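Long-range contact in H subunit of photosynthetic reaction center complex (Rhodopseudomonas palustris, PDB 6Z5S), which probably supports the membrane-embedded core of the photosynthetic reaction centre as its H subunit, held by one transmembrane helix and carrying a PRC-barrel domain: residues M150-V163 and F202-F215. Sequence-based numbering, arbitrary orientation.
Sequences MPVVGCDGVVGGTV and FGKVSVDAIRGDQF
A short parallel pairing within the PRC-barrel domain joins V153 to V205 and V207. V153 spends both its backbone polar groups on it: its N donates to V205 O at 3.0 Å, and its O accepts from V207 N at 3.2 Å, each bond running close to the carbonyl direction. Beta-branched valines suit this extended backbone. V152 CB lies 3.7 Å from V205 CG1, while V152 CG2, set anti to its own N, reaches F215 CZ at 3.9 Å. The F215 ring has I210 CD1 over the centre of one face and the CA atoms of G154 and G212 at its edge. Glycine fits at G154, G160 and G212, since a CB on any of them would collide with the opposite segment. Beside the strands, the P151 ring crosses the aliphatic part of K204 at about a right angle, P151 CG lying 3.4 Å from K204 CD. Beyond the strands, D156 holds CG between its backbone N and carbonyl carbon (chi1 63°), the torsion that goes with OD1 facing G212 N; OD1 takes that N-H on its syn side at 3.2 Å, 31° out of plane, plus a weak bond from V158 N. With an alanine here, G212 N is likely to lose its carboxylate acceptor and the 156-158 turn its tie to 211-212. R211 CB packs against that carboxylate, but R211 NE forms a salt bridge with D213 OD1, within its own segment. V152 also touches V180 of strand 174-182 and V163 lies in strand 161-169, while I210 and F215 pack on Y239 of helix 229-245.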
loop_
_atom_site.group_PDB
_atom_site.type_symbol
_atom_site.label_atom_id
_atom_site.label_comp_id
_atom_site.label_asym_id
_atom_site.label_seq_id
_atom_site.Cartn_x
_atom_site.Cartn_y
_atom_site.Cartn_z
ATOM N N MET D 150 -22.478 -29.942 22.584
ATOM C CA MET D 150 -22.492 -30.540 21.258
ATOM C C MET D 150 -21.469 -31.668 21.194
ATOM O O MET D 150 -20.305 -31.463 21.558
ATOM C CB MET D 150 -22.171 -29.506 20.183
ATOM C CG MET D 150 -23.104 -28.322 20.113
ATOM S SD MET D 150 -22.719 -27.346 18.648
ATOM C CE MET D 150 -23.735 -25.895 18.894
ATOM N N PRO D 151 -21.858 -32.867 20.767
ATOM C CA PRO D 151 -20.868 -33.937 20.584
ATOM C C PRO D 151 -20.116 -33.754 19.274
ATOM O O PRO D 151 -20.716 -33.588 18.211
ATOM C CB PRO D 151 -21.715 -35.215 20.581
ATOM C CG PRO D 151 -23.082 -34.777 20.253
ATOM C CD PRO D 151 -23.242 -33.351 20.653
ATOM N N VAL D 152 -18.801 -33.786 19.361
ATOM C CA VAL D 152 -17.943 -33.575 18.203
ATOM C C VAL D 152 -17.841 -34.866 17.407
ATOM O O VAL D 152 -17.698 -35.961 17.972
ATOM C CB VAL D 152 -16.557 -33.076 18.646
ATOM C CG1 VAL D 152 -15.917 -34.079 19.567
ATOM C CG2 VAL D 152 -15.671 -32.816 17.442
ATOM N N VAL D 153 -17.888 -34.726 16.087
ATOM C CA VAL D 153 -17.929 -35.839 15.154
ATOM C C VAL D 153 -16.702 -35.776 14.254
ATOM O O VAL D 153 -16.207 -34.694 13.920
ATOM C CB VAL D 153 -19.238 -35.810 14.331
ATOM C CG1 VAL D 153 -19.235 -34.651 13.354
ATOM C CG2 VAL D 153 -19.454 -37.111 13.609
ATOM N N GLY D 154 -16.205 -36.949 13.867
ATOM C CA GLY D 154 -15.014 -37.041 13.043
ATOM C C GLY D 154 -15.215 -36.566 11.620
ATOM O O GLY D 154 -16.142 -35.805 11.338
ATOM N N CYS D 155 -14.338 -36.992 10.712
ATOM C CA CYS D 155 -14.502 -36.688 9.298
ATOM C C CYS D 155 -15.278 -37.765 8.565
ATOM O O CYS D 155 -15.976 -37.467 7.591
ATOM C CB CYS D 155 -13.142 -36.506 8.625
ATOM S SG CYS D 155 -13.233 -36.144 6.860
ATOM N N ASP D 156 -15.171 -39.013 9.008
ATOM C CA ASP D 156 -15.925 -40.108 8.425
ATOM C C ASP D 156 -17.306 -40.259 9.048
ATOM O O ASP D 156 -17.924 -41.320 8.915
ATOM C CB ASP D 156 -15.139 -41.410 8.556
ATOM C CG ASP D 156 -14.914 -41.806 9.995
ATOM O OD1 ASP D 156 -15.026 -40.935 10.877
ATOM O OD2 ASP D 156 -14.620 -42.990 10.245
ATOM N N GLY D 157 -17.797 -39.227 9.732
ATOM C CA GLY D 157 -19.123 -39.244 10.302
ATOM C C GLY D 157 -19.243 -39.916 11.649
ATOM O O GLY D 157 -20.316 -39.852 12.259
ATOM N N VAL D 158 -18.193 -40.562 12.135
ATOM C CA VAL D 158 -18.229 -41.169 13.459
ATOM C C VAL D 158 -18.111 -40.076 14.507
ATOM O O VAL D 158 -17.233 -39.211 14.423
ATOM C CB VAL D 158 -17.107 -42.203 13.616
ATOM C CG1 VAL D 158 -17.316 -43.010 14.874
ATOM C CG2 VAL D 158 -17.066 -43.110 12.410
ATOM N N VAL D 159 -19.001 -40.106 15.497
ATOM C CA VAL D 159 -18.887 -39.178 16.612
ATOM C C VAL D 159 -17.601 -39.469 17.371
ATOM O O VAL D 159 -17.255 -40.629 17.635
ATOM C CB VAL D 159 -20.129 -39.261 17.518
ATOM C CG1 VAL D 159 -20.170 -40.570 18.286
ATOM C CG2 VAL D 159 -20.161 -38.088 18.475
ATOM N N GLY D 160 -16.855 -38.414 17.681
ATOM C CA GLY D 160 -15.569 -38.576 18.322
ATOM C C GLY D 160 -15.642 -38.390 19.818
ATOM O O GLY D 160 -14.951 -39.076 20.575
ATOM N N GLY D 161 -16.483 -37.461 20.256
ATOM C CA GLY D 161 -16.607 -37.208 21.678
ATOM C C GLY D 161 -17.641 -36.147 21.967
ATOM O O GLY D 161 -18.546 -35.946 21.162
ATOM N N THR D 162 -17.518 -35.449 23.089
ATOM C CA THR D 162 -18.444 -34.377 23.430
ATOM C C THR D 162 -17.678 -33.144 23.882
ATOM O O THR D 162 -16.739 -33.243 24.672
ATOM C CB THR D 162 -19.430 -34.802 24.530
ATOM O OG1 THR D 162 -18.709 -35.213 25.696
ATOM C CG2 THR D 162 -20.317 -35.938 24.052
ATOM N N VAL D 163 -18.089 -31.980 23.384
ATOM C CA VAL D 163 -17.447 -30.732 23.775
ATOM C C VAL D 163 -17.807 -30.419 25.219
ATOM O O VAL D 163 -18.985 -30.281 25.567
ATOM C CB VAL D 163 -17.848 -29.589 22.840
ATOM C CG1 VAL D 163 -17.198 -28.300 23.285
ATOM C CG2 VAL D 163 -17.437 -29.914 21.426
ATOM N N PHE D 202 -25.984 -29.725 11.598
ATOM C CA PHE D 202 -27.169 -30.492 11.944
ATOM C C PHE D 202 -27.499 -30.401 13.429
ATOM O O PHE D 202 -28.526 -29.830 13.809
ATOM C CB PHE D 202 -26.959 -31.943 11.508
ATOM C CG PHE D 202 -25.523 -32.400 11.605
ATOM C CD1 PHE D 202 -24.634 -32.148 10.571
ATOM C CD2 PHE D 202 -25.061 -33.069 12.724
ATOM C CE1 PHE D 202 -23.327 -32.549 10.653
ATOM C CE2 PHE D 202 -23.749 -33.471 12.805
ATOM C CZ PHE D 202 -22.882 -33.214 11.770
ATOM N N GLY D 203 -26.625 -30.932 14.279
ATOM C CA GLY D 203 -26.790 -30.813 15.713
ATOM C C GLY D 203 -25.491 -30.624 16.466
ATOM O O GLY D 203 -25.496 -30.396 17.677
ATOM N N LYS D 204 -24.368 -30.705 15.759
ATOM C CA LYS D 204 -23.089 -30.990 16.393
ATOM C C LYS D 204 -22.009 -30.116 15.771
ATOM O O LYS D 204 -22.279 -29.264 14.921
ATOM C CB LYS D 204 -22.776 -32.486 16.262
ATOM C CG LYS D 204 -23.742 -33.373 17.025
ATOM C CD LYS D 204 -23.415 -34.848 16.885
ATOM C CE LYS D 204 -23.802 -35.397 15.530
ATOM N NZ LYS D 204 -25.274 -35.390 15.329
ATOM N N VAL D 205 -20.773 -30.327 16.213
ATOM C CA VAL D 205 -19.598 -29.672 15.655
ATOM C C VAL D 205 -18.769 -30.725 14.937
ATOM O O VAL D 205 -18.578 -31.837 15.445
ATOM C CB VAL D 205 -18.781 -28.944 16.740
ATOM C CG1 VAL D 205 -18.317 -29.912 17.807
ATOM C CG2 VAL D 205 -17.593 -28.239 16.120
ATOM N N SER D 206 -18.295 -30.382 13.746
ATOM C CA SER D 206 -17.676 -31.341 12.847
ATOM C C SER D 206 -16.235 -30.957 12.564
ATOM O O SER D 206 -15.930 -29.790 12.298
ATOM C CB SER D 206 -18.449 -31.427 11.535
ATOM O OG SER D 206 -18.311 -30.225 10.801
ATOM N N VAL D 207 -15.357 -31.953 12.608
ATOM C CA VAL D 207 -13.948 -31.793 12.283
ATOM C C VAL D 207 -13.631 -32.744 11.142
ATOM O O VAL D 207 -13.761 -33.964 11.292
ATOM C CB VAL D 207 -13.051 -32.072 13.492
ATOM C CG1 VAL D 207 -11.609 -32.216 13.053
ATOM C CG2 VAL D 207 -13.189 -30.961 14.498
ATOM N N ASP D 208 -13.213 -32.192 10.011
ATOM C CA ASP D 208 -12.945 -32.983 8.823
ATOM C C ASP D 208 -11.478 -33.342 8.656
ATOM O O ASP D 208 -11.128 -34.004 7.676
ATOM C CB ASP D 208 -13.430 -32.240 7.584
ATOM C CG ASP D 208 -12.984 -30.805 7.573
ATOM O OD1 ASP D 208 -13.391 -30.059 8.486
ATOM O OD2 ASP D 208 -12.221 -30.423 6.662
ATOM N N ALA D 209 -10.611 -32.927 9.577
ATOM C CA ALA D 209 -9.191 -33.224 9.435
ATOM C C ALA D 209 -8.895 -34.678 9.772
ATOM O O ALA D 209 -8.255 -35.386 8.990
ATOM C CB ALA D 209 -8.368 -32.288 10.315
ATOM N N ILE D 210 -9.352 -35.141 10.928
ATOM C CA ILE D 210 -9.193 -36.526 11.334
ATOM C C ILE D 210 -10.574 -37.152 11.426
ATOM O O ILE D 210 -11.594 -36.467 11.382
ATOM C CB ILE D 210 -8.443 -36.659 12.667
ATOM C CG1 ILE D 210 -9.323 -36.177 13.815
ATOM C CG2 ILE D 210 -7.162 -35.855 12.626
ATOM C CD1 ILE D 210 -8.614 -36.114 15.134
ATOM N N ARG D 211 -10.597 -38.471 11.560
ATOM C CA ARG D 211 -11.857 -39.178 11.687
ATOM C C ARG D 211 -12.195 -39.385 13.160
ATOM O O ARG D 211 -11.462 -38.966 14.056
ATOM C CB ARG D 211 -11.805 -40.500 10.935
ATOM C CG ARG D 211 -10.659 -41.388 11.317
ATOM C CD ARG D 211 -10.771 -42.726 10.625
ATOM N NE ARG D 211 -9.877 -43.704 11.225
ATOM C CZ ARG D 211 -8.654 -43.959 10.780
ATOM N NH1 ARG D 211 -7.903 -44.865 11.388
ATOM N NH2 ARG D 211 -8.186 -43.309 9.724
ATOM N N GLY D 212 -13.316 -40.062 13.408
ATOM C CA GLY D 212 -13.902 -40.049 14.739
ATOM C C GLY D 212 -13.039 -40.696 15.803
ATOM O O GLY D 212 -12.946 -40.193 16.924
ATOM N N ASP D 213 -12.408 -41.823 15.481
ATOM C CA ASP D 213 -11.631 -42.525 16.495
ATOM C C ASP D 213 -10.328 -41.806 16.805
ATOM O O ASP D 213 -9.833 -41.883 17.935
ATOM C CB ASP D 213 -11.338 -43.950 16.042
ATOM C CG ASP D 213 -10.678 -43.997 14.687
ATOM O OD1 ASP D 213 -11.261 -43.453 13.728
ATOM O OD2 ASP D 213 -9.573 -44.565 14.581
ATOM N N GLN D 214 -9.766 -41.099 15.823
ATOM C CA GLN D 214 -8.466 -40.464 15.988
ATOM C C GLN D 214 -8.438 -39.455 17.121
ATOM O O GLN D 214 -7.348 -39.069 17.554
ATOM C CB GLN D 214 -8.053 -39.789 14.686
ATOM C CG GLN D 214 -7.962 -40.744 13.524
ATOM C CD GLN D 214 -7.122 -40.204 12.396
ATOM O OE1 GLN D 214 -7.642 -39.667 11.424
ATOM N NE2 GLN D 214 -5.812 -40.341 12.523
ATOM N N PHE D 215 -9.596 -39.027 17.620
ATOM C CA PHE D 215 -9.619 -38.128 18.763
ATOM C C PHE D 215 -8.994 -38.757 19.994
ATOM O O PHE D 215 -8.647 -38.038 20.935
ATOM C CB PHE D 215 -11.049 -37.697 19.063
ATOM C CG PHE D 215 -11.595 -36.726 18.076
ATOM C CD1 PHE D 215 -11.369 -35.377 18.223
ATOM C CD2 PHE D 215 -12.326 -37.162 16.990
ATOM C CE1 PHE D 215 -11.865 -34.479 17.313
ATOM C CE2 PHE D 215 -12.822 -36.270 16.076
ATOM C CZ PHE D 215 -12.593 -34.925 16.237
#